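PDB 6A8M: FACT complex subunit SPT16 from Ashbya gossypii, which probably helps the FACT histone chaperone reorganize nucleosomes during transcription, DNA replication and repair, and is represented here by its N-terminal, peptidase-like part. Local coordinates for residues A[253-258]-A[292-297]; A[46-51]-A[370-375]; A[315-320]-A[352-357]; A[302-307]-A[415-420]. All coordinates share one frame; numbering follows the deposited sequence.

Interaction 1: residues A[253-258]-A[292-297]; sequences YLDWAY and GIRYKN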
# COMPACT_ATOMS: atom_id res chain seq x y z
N TYR A 253 -5.76 -15.43 -0.12
CA TYR A 253 -5.28 -14.14 0.35
C TYR A 253 -4.43 -13.40 -0.67
O TYR A 253 -3.77 -12.42 -0.31
CB TYR A 253 -4.48 -14.32 1.64
CG TYR A 253 -5.29 -14.80 2.80
CD1 TYR A 253 -6.01 -13.90 3.59
CD2 TYR A 253 -5.32 -16.14 3.15
CE1 TYR A 253 -6.74 -14.34 4.68
CE2 TYR A 253 -6.07 -16.59 4.22
CZ TYR A 253 -6.77 -15.69 4.98
OH TYR A 253 -7.51 -16.14 6.06
N LEU A 254 -4.39 -13.86 -1.92
CA LEU A 254 -3.69 -13.16 -2.99
C LEU A 254 -4.71 -12.35 -3.81
O LEU A 254 -5.77 -12.87 -4.17
CB LEU A 254 -2.95 -14.15 -3.89
CG LEU A 254 -1.91 -13.52 -4.80
CD1 LEU A 254 -0.61 -13.34 -4.05
CD2 LEU A 254 -1.71 -14.36 -6.06
N ASP A 255 -4.38 -11.09 -4.08
CA ASP A 255 -5.26 -10.22 -4.87
C ASP A 255 -4.40 -9.19 -5.60
O ASP A 255 -3.19 -9.09 -5.39
CB ASP A 255 -6.32 -9.57 -3.96
CG ASP A 255 -7.53 -9.03 -4.72
OD1 ASP A 255 -7.61 -9.19 -5.96
OD2 ASP A 255 -8.42 -8.45 -4.05
N TRP A 256 -5.02 -8.41 -6.47
CA TRP A 256 -4.34 -7.26 -7.06
C TRP A 256 -4.31 -6.09 -6.08
O TRP A 256 -5.28 -5.84 -5.36
CB TRP A 256 -5.04 -6.81 -8.34
CG TRP A 256 -4.88 -7.73 -9.49
CD1 TRP A 256 -5.83 -8.54 -10.04
CD2 TRP A 256 -3.67 -7.97 -10.22
NE1 TRP A 256 -5.30 -9.24 -11.09
CE2 TRP A 256 -3.97 -8.93 -11.22
CE3 TRP A 256 -2.37 -7.47 -10.14
CZ2 TRP A 256 -3.03 -9.39 -12.12
CZ3 TRP A 256 -1.42 -7.94 -11.04
CH2 TRP A 256 -1.76 -8.88 -12.02
N ALA A 257 -3.20 -5.34 -6.09
CA ALA A 257 -3.17 -4.06 -5.38
C ALA A 257 -3.86 -2.95 -6.17
O ALA A 257 -4.33 -1.96 -5.58
CB ALA A 257 -1.74 -3.65 -5.06
N TYR A 258 -3.89 -3.09 -7.49
CA TYR A 258 -4.51 -2.16 -8.41
C TYR A 258 -4.62 -2.90 -9.74
O TYR A 258 -3.99 -3.95 -9.94
CB TYR A 258 -3.71 -0.84 -8.56
CG TYR A 258 -2.31 -1.03 -9.08
CD1 TYR A 258 -1.25 -1.31 -8.21
CD2 TYR A 258 -2.04 -0.94 -10.44
CE1 TYR A 258 0.04 -1.50 -8.71
CE2 TYR A 258 -0.76 -1.12 -10.94
CZ TYR A 258 0.27 -1.40 -10.06
OH TYR A 258 1.54 -1.59 -10.57
N GLY A 292 0.90 -4.84 -9.51
CA GLY A 292 1.15 -4.87 -8.08
C GLY A 292 0.17 -5.80 -7.41
O GLY A 292 -1.02 -5.74 -7.70
N ILE A 293 0.67 -6.61 -6.49
CA ILE A 293 -0.08 -7.70 -5.87
C ILE A 293 -0.22 -7.39 -4.39
O ILE A 293 0.58 -6.64 -3.82
CB ILE A 293 0.65 -9.03 -6.11
CG1 ILE A 293 0.46 -9.47 -7.57
CG2 ILE A 293 0.25 -10.13 -5.13
CD1 ILE A 293 -0.92 -10.03 -7.85
N ARG A 294 -1.26 -7.94 -3.76
CA ARG A 294 -1.37 -7.96 -2.31
C ARG A 294 -1.37 -9.41 -1.86
O ARG A 294 -2.03 -10.27 -2.46
CB ARG A 294 -2.66 -7.28 -1.79
CG ARG A 294 -2.85 -5.81 -2.18
CD ARG A 294 -3.97 -5.15 -1.34
NE ARG A 294 -5.19 -5.96 -1.33
CZ ARG A 294 -6.30 -5.70 -2.02
NH1 ARG A 294 -6.38 -4.62 -2.80
NH2 ARG A 294 -7.34 -6.51 -1.93
N TYR A 295 -0.60 -9.70 -0.81
CA TYR A 295 -0.72 -10.98 -0.13
C TYR A 295 -0.98 -10.73 1.33
O TYR A 295 -0.18 -10.08 2.01
CB TYR A 295 0.52 -11.85 -0.29
CG TYR A 295 0.29 -13.17 0.35
CD1 TYR A 295 -0.64 -14.06 -0.18
CD2 TYR A 295 0.96 -13.54 1.49
CE1 TYR A 295 -0.87 -15.29 0.43
CE2 TYR A 295 0.75 -14.77 2.10
CZ TYR A 295 -0.18 -15.63 1.56
OH TYR A 295 -0.40 -16.86 2.16
N LYS A 296 -2.08 -11.30 1.83
CA LYS A 296 -2.57 -11.00 3.19
C LYS A 296 -2.51 -9.50 3.47
O LYS A 296 -2.08 -9.06 4.55
CB LYS A 296 -1.80 -11.79 4.23
CG LYS A 296 -2.10 -13.28 4.13
CD LYS A 296 -1.44 -14.08 5.26
CE LYS A 296 -2.25 -14.04 6.54
NZ LYS A 296 -1.91 -15.21 7.44
N ASN A 297 -2.94 -8.73 2.48
CA ASN A 297 -3.14 -7.28 2.46
C ASN A 297 -1.84 -6.50 2.30
O ASN A 297 -1.90 -5.26 2.22
CB ASN A 297 -3.89 -6.76 3.70
CG ASN A 297 -5.22 -7.49 3.93
OD1 ASN A 297 -5.47 -8.05 5.00
ND2 ASN A 297 -6.05 -7.51 2.91
O HOH W 1 -4.28 -9.68 0.00
O HOH W 2 -1.53 -4.29 -10.93

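Interaction 2: residues A[46-51]-A[370-375]; sequences YQKTTI and GLEFRD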
# COMPACT_ATOMS: atom_id res chain seq x y z
N TYR A 46 -8.01 0.94 0.88
CA TYR A 46 -6.89 1.58 1.57
C TYR A 46 -7.34 2.73 2.47
O TYR A 46 -6.53 3.62 2.76
CB TYR A 46 -5.85 2.08 0.55
CG TYR A 46 -5.36 0.95 -0.35
CD1 TYR A 46 -4.77 -0.18 0.19
CD2 TYR A 46 -5.53 1.00 -1.72
CE1 TYR A 46 -4.33 -1.24 -0.62
CE2 TYR A 46 -5.09 -0.03 -2.54
CZ TYR A 46 -4.50 -1.14 -1.99
OH TYR A 46 -4.08 -2.15 -2.82
N GLN A 47 -8.59 2.74 2.91
CA GLN A 47 -9.01 3.73 3.91
C GLN A 47 -8.30 3.45 5.23
O GLN A 47 -7.96 2.30 5.56
CB GLN A 47 -10.52 3.72 4.10
CG GLN A 47 -11.30 4.12 2.82
CD GLN A 47 -12.72 4.56 3.08
OE1 GLN A 47 -12.99 5.75 3.13
NE2 GLN A 47 -13.63 3.60 3.25
N LYS A 48 -8.05 4.52 6.00
CA LYS A 48 -7.20 4.36 7.17
C LYS A 48 -7.81 3.40 8.17
O LYS A 48 -7.08 2.64 8.83
CB LYS A 48 -6.95 5.72 7.82
CG LYS A 48 -6.29 6.71 6.89
CD LYS A 48 -4.92 6.24 6.45
CE LYS A 48 -4.38 7.15 5.32
NZ LYS A 48 -4.43 8.61 5.67
N THR A 49 -9.13 3.41 8.31
CA THR A 49 -9.74 2.53 9.30
C THR A 49 -9.63 1.08 8.89
O THR A 49 -9.36 0.20 9.72
CB THR A 49 -11.20 2.93 9.53
OG1 THR A 49 -11.23 4.29 9.97
CG2 THR A 49 -11.81 2.06 10.59
N THR A 50 -9.81 0.81 7.59
CA THR A 50 -9.60 -0.54 7.08
C THR A 50 -8.16 -0.98 7.25
O THR A 50 -7.90 -2.12 7.65
CB THR A 50 -10.02 -0.62 5.61
OG1 THR A 50 -11.40 -0.30 5.49
CG2 THR A 50 -9.74 -2.03 5.03
N ILE A 51 -7.21 -0.10 6.94
CA ILE A 51 -5.80 -0.43 7.17
C ILE A 51 -5.58 -0.76 8.64
O ILE A 51 -4.94 -1.76 8.98
CB ILE A 51 -4.90 0.72 6.69
CG1 ILE A 51 -5.02 0.90 5.18
CG2 ILE A 51 -3.44 0.45 7.06
CD1 ILE A 51 -4.37 2.19 4.69
N GLY A 370 2.95 -0.77 2.01
CA GLY A 370 2.70 -1.84 2.97
C GLY A 370 1.25 -2.27 2.89
O GLY A 370 0.79 -2.67 1.81
N LEU A 371 0.51 -2.17 4.00
CA LEU A 371 -0.93 -2.36 3.95
C LEU A 371 -1.59 -1.30 3.08
O LEU A 371 -2.62 -1.56 2.45
CB LEU A 371 -1.52 -2.32 5.37
CG LEU A 371 -1.09 -3.47 6.29
CD1 LEU A 371 -1.47 -3.22 7.74
CD2 LEU A 371 -1.75 -4.77 5.81
N GLU A 372 -1.02 -0.10 3.04
CA GLU A 372 -1.44 0.95 2.12
C GLU A 372 -0.53 0.89 0.89
O GLU A 372 0.70 0.86 1.04
CB GLU A 372 -1.34 2.32 2.78
CG GLU A 372 -1.99 3.47 2.05
CD GLU A 372 -2.11 4.70 2.94
OE1 GLU A 372 -2.93 5.58 2.63
OE2 GLU A 372 -1.39 4.78 3.94
N PHE A 373 -1.13 0.86 -0.30
CA PHE A 373 -0.32 0.76 -1.51
C PHE A 373 0.61 1.96 -1.66
O PHE A 373 1.80 1.81 -1.97
CB PHE A 373 -1.18 0.62 -2.77
CG PHE A 373 -0.36 0.51 -3.99
CD1 PHE A 373 0.34 -0.66 -4.24
CD2 PHE A 373 -0.20 1.59 -4.86
CE1 PHE A 373 1.16 -0.78 -5.35
CE2 PHE A 373 0.62 1.47 -5.97
CZ PHE A 373 1.30 0.29 -6.21
N ARG A 374 0.08 3.16 -1.43
CA ARG A 374 0.86 4.40 -1.51
C ARG A 374 0.59 5.23 -0.27
O ARG A 374 -0.52 5.72 -0.06
CB ARG A 374 0.53 5.19 -2.78
CG ARG A 374 1.41 6.45 -2.94
CD ARG A 374 0.97 7.26 -4.14
NE ARG A 374 1.90 8.36 -4.43
CZ ARG A 374 3.04 8.21 -5.12
NH1 ARG A 374 3.41 7.02 -5.58
NH2 ARG A 374 3.82 9.28 -5.33
N ASP A 375 1.61 5.35 0.58
CA ASP A 375 1.52 6.19 1.77
C ASP A 375 1.86 7.62 1.37
O ASP A 375 3.03 7.99 1.22
CB ASP A 375 2.46 5.67 2.85
CG ASP A 375 2.29 6.39 4.17
OD1 ASP A 375 1.75 7.52 4.21
OD2 ASP A 375 2.76 5.82 5.18

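Interaction 3: residues A[315-320]-A[352-357]; sequences TDNYDF and SKKPEL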
# COMPACT_ATOMS: atom_id res chain seq x y z
N THR A 315 17.69 3.06 -26.07
CA THR A 315 18.49 2.09 -25.32
C THR A 315 19.46 2.79 -24.39
O THR A 315 19.68 2.34 -23.27
CB THR A 315 19.24 1.13 -26.26
OG1 THR A 315 20.28 1.83 -26.96
CG2 THR A 315 18.28 0.48 -27.21
N ASP A 316 20.03 3.90 -24.83
CA ASP A 316 20.95 4.64 -23.97
C ASP A 316 20.22 5.16 -22.73
O ASP A 316 20.75 5.09 -21.61
CB ASP A 316 21.59 5.79 -24.75
CG ASP A 316 22.60 5.32 -25.80
OD1 ASP A 316 22.94 4.12 -25.81
OD2 ASP A 316 23.05 6.16 -26.61
N ASN A 317 19.01 5.68 -22.91
CA ASN A 317 18.29 6.21 -21.77
C ASN A 317 17.73 5.11 -20.89
O ASN A 317 17.62 5.29 -19.68
CB ASN A 317 17.20 7.16 -22.24
CG ASN A 317 17.79 8.46 -22.78
OD1 ASN A 317 18.91 8.84 -22.41
ND2 ASN A 317 17.07 9.11 -23.69
N TYR A 318 17.39 3.95 -21.47
CA TYR A 318 17.02 2.83 -20.61
C TYR A 318 18.21 2.35 -19.80
O TYR A 318 18.06 2.00 -18.62
CB TYR A 318 16.42 1.68 -21.42
CG TYR A 318 16.03 0.55 -20.49
CD1 TYR A 318 14.83 0.58 -19.80
CD2 TYR A 318 16.89 -0.51 -20.23
CE1 TYR A 318 14.47 -0.43 -18.91
CE2 TYR A 318 16.55 -1.53 -19.35
CZ TYR A 318 15.33 -1.48 -18.69
OH TYR A 318 14.97 -2.47 -17.80
N ASP A 319 19.39 2.30 -20.41
CA ASP A 319 20.59 1.94 -19.65
C ASP A 319 20.79 2.89 -18.49
O ASP A 319 21.13 2.46 -17.38
CB ASP A 319 21.82 1.94 -20.56
CG ASP A 319 21.83 0.80 -21.55
OD1 ASP A 319 21.09 -0.19 -21.33
OD2 ASP A 319 22.59 0.90 -22.54
N PHE A 320 20.63 4.19 -18.74
CA PHE A 320 20.74 5.18 -17.68
C PHE A 320 19.69 4.97 -16.59
O PHE A 320 20.00 5.06 -15.40
CB PHE A 320 20.61 6.60 -18.25
CG PHE A 320 20.40 7.62 -17.18
CD1 PHE A 320 21.46 8.05 -16.41
CD2 PHE A 320 19.11 8.09 -16.89
CE1 PHE A 320 21.26 8.97 -15.41
CE2 PHE A 320 18.91 9.00 -15.87
CZ PHE A 320 19.98 9.43 -15.13
N SER A 352 23.80 15.20 -13.66
CA SER A 352 25.18 14.85 -13.96
C SER A 352 25.29 14.14 -15.30
O SER A 352 26.15 14.49 -16.13
CB SER A 352 25.75 13.95 -12.87
OG SER A 352 27.12 13.71 -13.13
N LYS A 353 24.47 13.12 -15.52
CA LYS A 353 24.65 12.19 -16.63
C LYS A 353 23.73 12.45 -17.81
O LYS A 353 24.13 12.22 -18.95
CB LYS A 353 24.44 10.76 -16.15
CG LYS A 353 25.14 10.43 -14.82
CD LYS A 353 26.64 10.36 -15.00
CE LYS A 353 27.28 9.60 -13.84
NZ LYS A 353 28.76 9.48 -14.01
N LYS A 354 22.50 12.93 -17.57
CA LYS A 354 21.47 12.96 -18.61
C LYS A 354 20.57 14.18 -18.41
O LYS A 354 19.37 14.05 -18.15
CB LYS A 354 20.63 11.68 -18.57
CG LYS A 354 21.33 10.43 -19.05
CD LYS A 354 21.75 10.56 -20.52
CE LYS A 354 22.05 9.22 -21.12
NZ LYS A 354 22.54 9.36 -22.53
N PRO A 355 21.11 15.38 -18.57
CA PRO A 355 20.28 16.58 -18.35
C PRO A 355 19.12 16.70 -19.32
O PRO A 355 18.11 17.34 -18.99
CB PRO A 355 21.28 17.73 -18.49
CG PRO A 355 22.43 17.16 -19.29
CD PRO A 355 22.51 15.73 -18.88
N GLU A 356 19.20 16.05 -20.48
CA GLU A 356 18.05 16.01 -21.38
C GLU A 356 16.84 15.31 -20.77
O GLU A 356 15.73 15.47 -21.29
CB GLU A 356 18.43 15.32 -22.69
CG GLU A 356 18.89 13.89 -22.50
CD GLU A 356 20.41 13.78 -22.51
OE1 GLU A 356 20.94 12.97 -23.30
OE2 GLU A 356 21.09 14.52 -21.74
N LEU A 357 17.04 14.55 -19.68
CA LEU A 357 15.97 13.83 -18.98
C LEU A 357 15.50 14.55 -17.71
O LEU A 357 14.57 14.06 -17.06
CB LEU A 357 16.45 12.43 -18.60
CG LEU A 357 16.83 11.49 -19.75
CD1 LEU A 357 17.13 10.07 -19.20
CD2 LEU A 357 15.73 11.47 -20.80

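Interaction 4: residues A[302-307]-A[415-420]; sequences ISRTFL and LQLADT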
# COMPACT_ATOMS: atom_id res chain seq x y z
N ILE A 302 5.74 -3.60 -9.18
CA ILE A 302 6.82 -3.77 -10.14
C ILE A 302 6.42 -3.05 -11.42
O ILE A 302 5.27 -3.14 -11.84
CB ILE A 302 7.14 -5.26 -10.42
CG1 ILE A 302 8.40 -5.37 -11.31
CG2 ILE A 302 5.92 -6.02 -11.01
CD1 ILE A 302 8.92 -6.83 -11.47
N SER A 303 7.36 -2.32 -12.01
CA SER A 303 7.13 -1.67 -13.30
C SER A 303 8.32 -1.97 -14.19
O SER A 303 9.47 -1.91 -13.74
CB SER A 303 6.95 -0.15 -13.21
OG SER A 303 5.74 0.19 -12.54
N ARG A 304 8.04 -2.27 -15.45
CA ARG A 304 9.10 -2.55 -16.41
C ARG A 304 8.82 -1.75 -17.67
O ARG A 304 7.67 -1.39 -17.96
CB ARG A 304 9.19 -4.05 -16.75
CG ARG A 304 9.58 -4.91 -15.55
CD ARG A 304 11.02 -4.61 -15.18
NE ARG A 304 11.58 -5.46 -14.12
CZ ARG A 304 11.68 -5.07 -12.85
NH1 ARG A 304 11.21 -3.86 -12.49
NH2 ARG A 304 12.26 -5.86 -11.95
N THR A 305 9.88 -1.49 -18.42
CA THR A 305 9.77 -0.95 -19.77
C THR A 305 10.22 -2.04 -20.74
O THR A 305 11.26 -2.68 -20.53
CB THR A 305 10.65 0.30 -19.94
OG1 THR A 305 10.26 1.30 -19.00
CG2 THR A 305 10.50 0.87 -21.34
N PHE A 306 9.42 -2.29 -21.77
CA PHE A 306 9.79 -3.22 -22.81
C PHE A 306 10.12 -2.42 -24.06
O PHE A 306 9.46 -1.41 -24.35
CB PHE A 306 8.68 -4.24 -23.06
CG PHE A 306 8.31 -5.02 -21.83
CD1 PHE A 306 9.07 -6.12 -21.43
CD2 PHE A 306 7.24 -4.64 -21.05
CE1 PHE A 306 8.74 -6.85 -20.27
CE2 PHE A 306 6.92 -5.33 -19.88
CZ PHE A 306 7.66 -6.45 -19.49
N LEU A 307 11.18 -2.82 -24.76
CA LEU A 307 11.67 -2.11 -25.94
C LEU A 307 11.47 -2.98 -27.17
O LEU A 307 11.89 -4.14 -27.19
CB LEU A 307 13.16 -1.75 -25.79
CG LEU A 307 13.57 -1.00 -24.52
CD1 LEU A 307 15.09 -0.82 -24.49
CD2 LEU A 307 12.87 0.33 -24.49
N LEU A 415 9.75 6.17 -20.23
CA LEU A 415 10.49 5.12 -19.55
C LEU A 415 9.98 5.01 -18.13
O LEU A 415 9.74 6.02 -17.47
CB LEU A 415 12.01 5.41 -19.50
CG LEU A 415 12.67 5.59 -20.87
CD1 LEU A 415 14.10 6.12 -20.71
CD2 LEU A 415 12.67 4.27 -21.64
N GLN A 416 9.87 3.78 -17.63
CA GLN A 416 9.43 3.64 -16.26
C GLN A 416 9.95 2.33 -15.69
O GLN A 416 9.86 1.28 -16.33
CB GLN A 416 7.90 3.70 -16.16
CG GLN A 416 7.40 3.64 -14.75
CD GLN A 416 5.94 4.00 -14.67
OE1 GLN A 416 5.08 3.36 -15.31
NE2 GLN A 416 5.65 5.06 -13.92
N LEU A 417 10.46 2.38 -14.46
CA LEU A 417 10.98 1.20 -13.79
C LEU A 417 10.57 1.29 -12.33
O LEU A 417 10.75 2.34 -11.72
CB LEU A 417 12.51 1.16 -13.91
CG LEU A 417 13.24 -0.08 -13.42
CD1 LEU A 417 12.89 -1.27 -14.32
CD2 LEU A 417 14.74 0.17 -13.40
N ALA A 418 10.05 0.19 -11.78
CA ALA A 418 9.72 0.17 -10.35
C ALA A 418 10.05 -1.19 -9.76
O ALA A 418 9.89 -2.22 -10.41
CB ALA A 418 8.23 0.52 -10.11
N ASP A 419 10.49 -1.18 -8.50
CA ASP A 419 10.73 -2.40 -7.75
C ASP A 419 10.36 -2.18 -6.30
O ASP A 419 10.37 -1.05 -5.80
CB ASP A 419 12.20 -2.86 -7.86
CG ASP A 419 12.48 -3.56 -9.18
OD1 ASP A 419 11.99 -4.69 -9.35
OD2 ASP A 419 13.16 -2.98 -10.04
N THR A 420 10.06 -3.29 -5.61
CA THR A 420 9.77 -3.26 -4.19
C THR A 420 11.06 -3.52 -3.41
O THR A 420 11.77 -4.48 -3.68
CB THR A 420 8.70 -4.30 -3.87
OG1 THR A 420 7.55 -4.00 -4.68
CG2 THR A 420 8.32 -4.30 -2.40

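Interaction 1: residues A[253-258]-A[292-297]
Y253 meets K296 at one end of a short antiparallel strand pair, 254-256 against the end of strand 285-295, in the M24 peptidase-like (pita-bread) domain. K296 N donates to Y253 O at 2.9 Å. Y253 CB rests on K296 CG at 3.6 Å, and Y253 CG, anti to the carbonyl carbon (chi1 -66°), brings the ring alongside the lysine chain; the lysine's ammonium lies far above the ring, at most weakly attracted, and is salt-bridged to E247. L254 forms a non-hydrogen-bonded pair with Y295 on the same face, and its CD1 presses on I293 CG2 at 3.5 Å, tighter than usual for two carbons. D255 and R294 are a hydrogen-bonded pair: R294 N donates to D255 O at 2.8 Å. Their side chains run side by side, D255 OD2 forming a salt bridge to R294 NH2 at 3.1 Å although carboxylate and guanidinium planes stand 79° apart. W256 turns one face of its indole to I293 CD1, a CH-pi contact, while G292 O sits in the ring plane at its edge; NE1 donates to the backbone O of E223. A257 N donates to G292 O at 2.7 Å. Y258 packs its ring so near G292 that a side chain there would clash with CE1, and one water links Y258 O to G292 N, accepting from the latter at 2.9 Å.

Interaction 2: residues A[46-51]-A[370-375]
Y46 and F373 meet where the two lobes join: Y46, the N-cap Q47 and the first turn of helix 48-57 in the N-terminal lobe face the irregular loop 370-375 of the M24 domain. The segments share no hydrogen bond, so the evidence for their fit is side-chain packing. The close part centres on the Y46 ring. F373 CB stands over one of its faces, 3.8 Å from Y46 CZ, as a CH-pi contact, and the F373 amide N lies over the rim of the ring. L371 O approaches at the ring edge instead, near its plane, 3.4 Å from Y46 CD1. Beyond the ring, the hydroxyl is bonded to A257 O, with R294 NH1 as a weak second partner. Replacing Y46 by an alanine would probably open a gap beside F373 CB and leave A257 O without this hydroxyl. I51 extends the apolar patch: chi1 of -65° sets its CG1 arm anti to the carbonyl carbon, carrying CD1 to E372 CB at 3.6 Å, while CG2 turns to L371 CB at 3.8 Å. W174 of helix 167-174 also packs on I51. The looser margin is formed by K48 and E372, both partly exposed. The glutamate chain is extended, and its OE1 meets a methylene of the lysine rather than the ammonium, coming 3.4 Å from K48 CE. The opposite charges stay beyond salt-bridge range, K48 NZ being 4.5 Å from E372 OE1.

Interaction 3: residues A[315-320]-A[352-357]
F320 lays one face of its ring against the aliphatic part of K354, whose CG is 3.5 Å from F320 CG. This is helix-end packing in the M24 domain: helix 312-332 meets the place where helix 339-353 stops and the chain passes into the 3-10 turn 355-357. The CH-pi geometry is firm, K354 CG lying 3.7 Å from the ring centroid of F320 and 19° off its normal. F320 reaches across because its CG is anti to the backbone N (chi1 166°). K353 CB and L357 CD1 approach the same ring obliquely, the leucine methyl 3.6 Å from F320 CD2. Cutting F320 back to alanine is likely to leave L357 CD1 and the K354 methylenes facing a gap and set the lysine chain free to turn. F401 of strand 394-405 packs on both F320 and L357, tying the contact to the sheet that holds that strand. L357 N closes the turn by donating to K354 O at 2.8 Å. N317 adds a polar border: its ND2 is bonded to Y413, whereas OD1 faces the lysine chain, 3.4 Å from K354 CE. Near the solvent, D316 OD2 remains 5.2 Å from K354 NZ.

Interaction 4: residues A[302-307]-A[415-420]
R304 bends at chi2 (-69°), folding its guanidinium back along its own strand, with its edge toward A418 O and D419, whose CG lies anti to its own carbonyl carbon. NH2 of R304 then bonds to the syn lone pair of D419 OD1 at 2.9 Å in a salt bridge, the oxygen lying in the guanidinium plane although the two flat groups are turned 61° apart. R304 NH1 bonds to S303 O at 2.9 Å within its own strand and more weakly to A418 O. S303 O is thus gripped by two donors from opposite faces of its plane, R304 NH1 and A418 N. These bonds flank a single hydrogen-bonded antiparallel pair, S303 with A418, in which S303 N also donates to A418 O at 3.0 Å; here strand 298-308 touches strand 412-424 and two sheets of the pita-bread fold come together. The bridge is snug: S303 CB is 3.4 Å from A418 CB. The strands diverge beyond it, where T305 N is too poorly angled for a bond and the T305 hydroxyl takes over, OG1 donating to Q416 O at 2.7 Å. Outside the pair, Y434 O and T435 O hold R304, while T432 and K436 engage D419. I302 CD1 lies over the centre of the R304 guanidinium, 3.5 Å above its plane.

Interactions 1, 3 and 4 lie wholly in the M24 domain, whereas interaction 2 joins that domain to the N-terminal lobe. Interactions 1 and 2, with centres about 12 Å apart, touch, the hydroxyl of Y46 reaching A257 O and F373 packing on Y258. Adjacent strands 285-295 and 298-308 connect interaction 1 to interaction 4, about 19 Å away between centres. Helix 312-332 follows strand 298-308, and interaction 3 packs beside interaction 4, about 15 Å between centres, where N317 and Y318 meet L415. Along the chain, 1 and 3 fall between the segments of 2; 1 precedes 4, 3 falls within 4, and 2 and 4 alternate. Residues of interaction 1, beside strand 298-308, thus also join the interlobe contact.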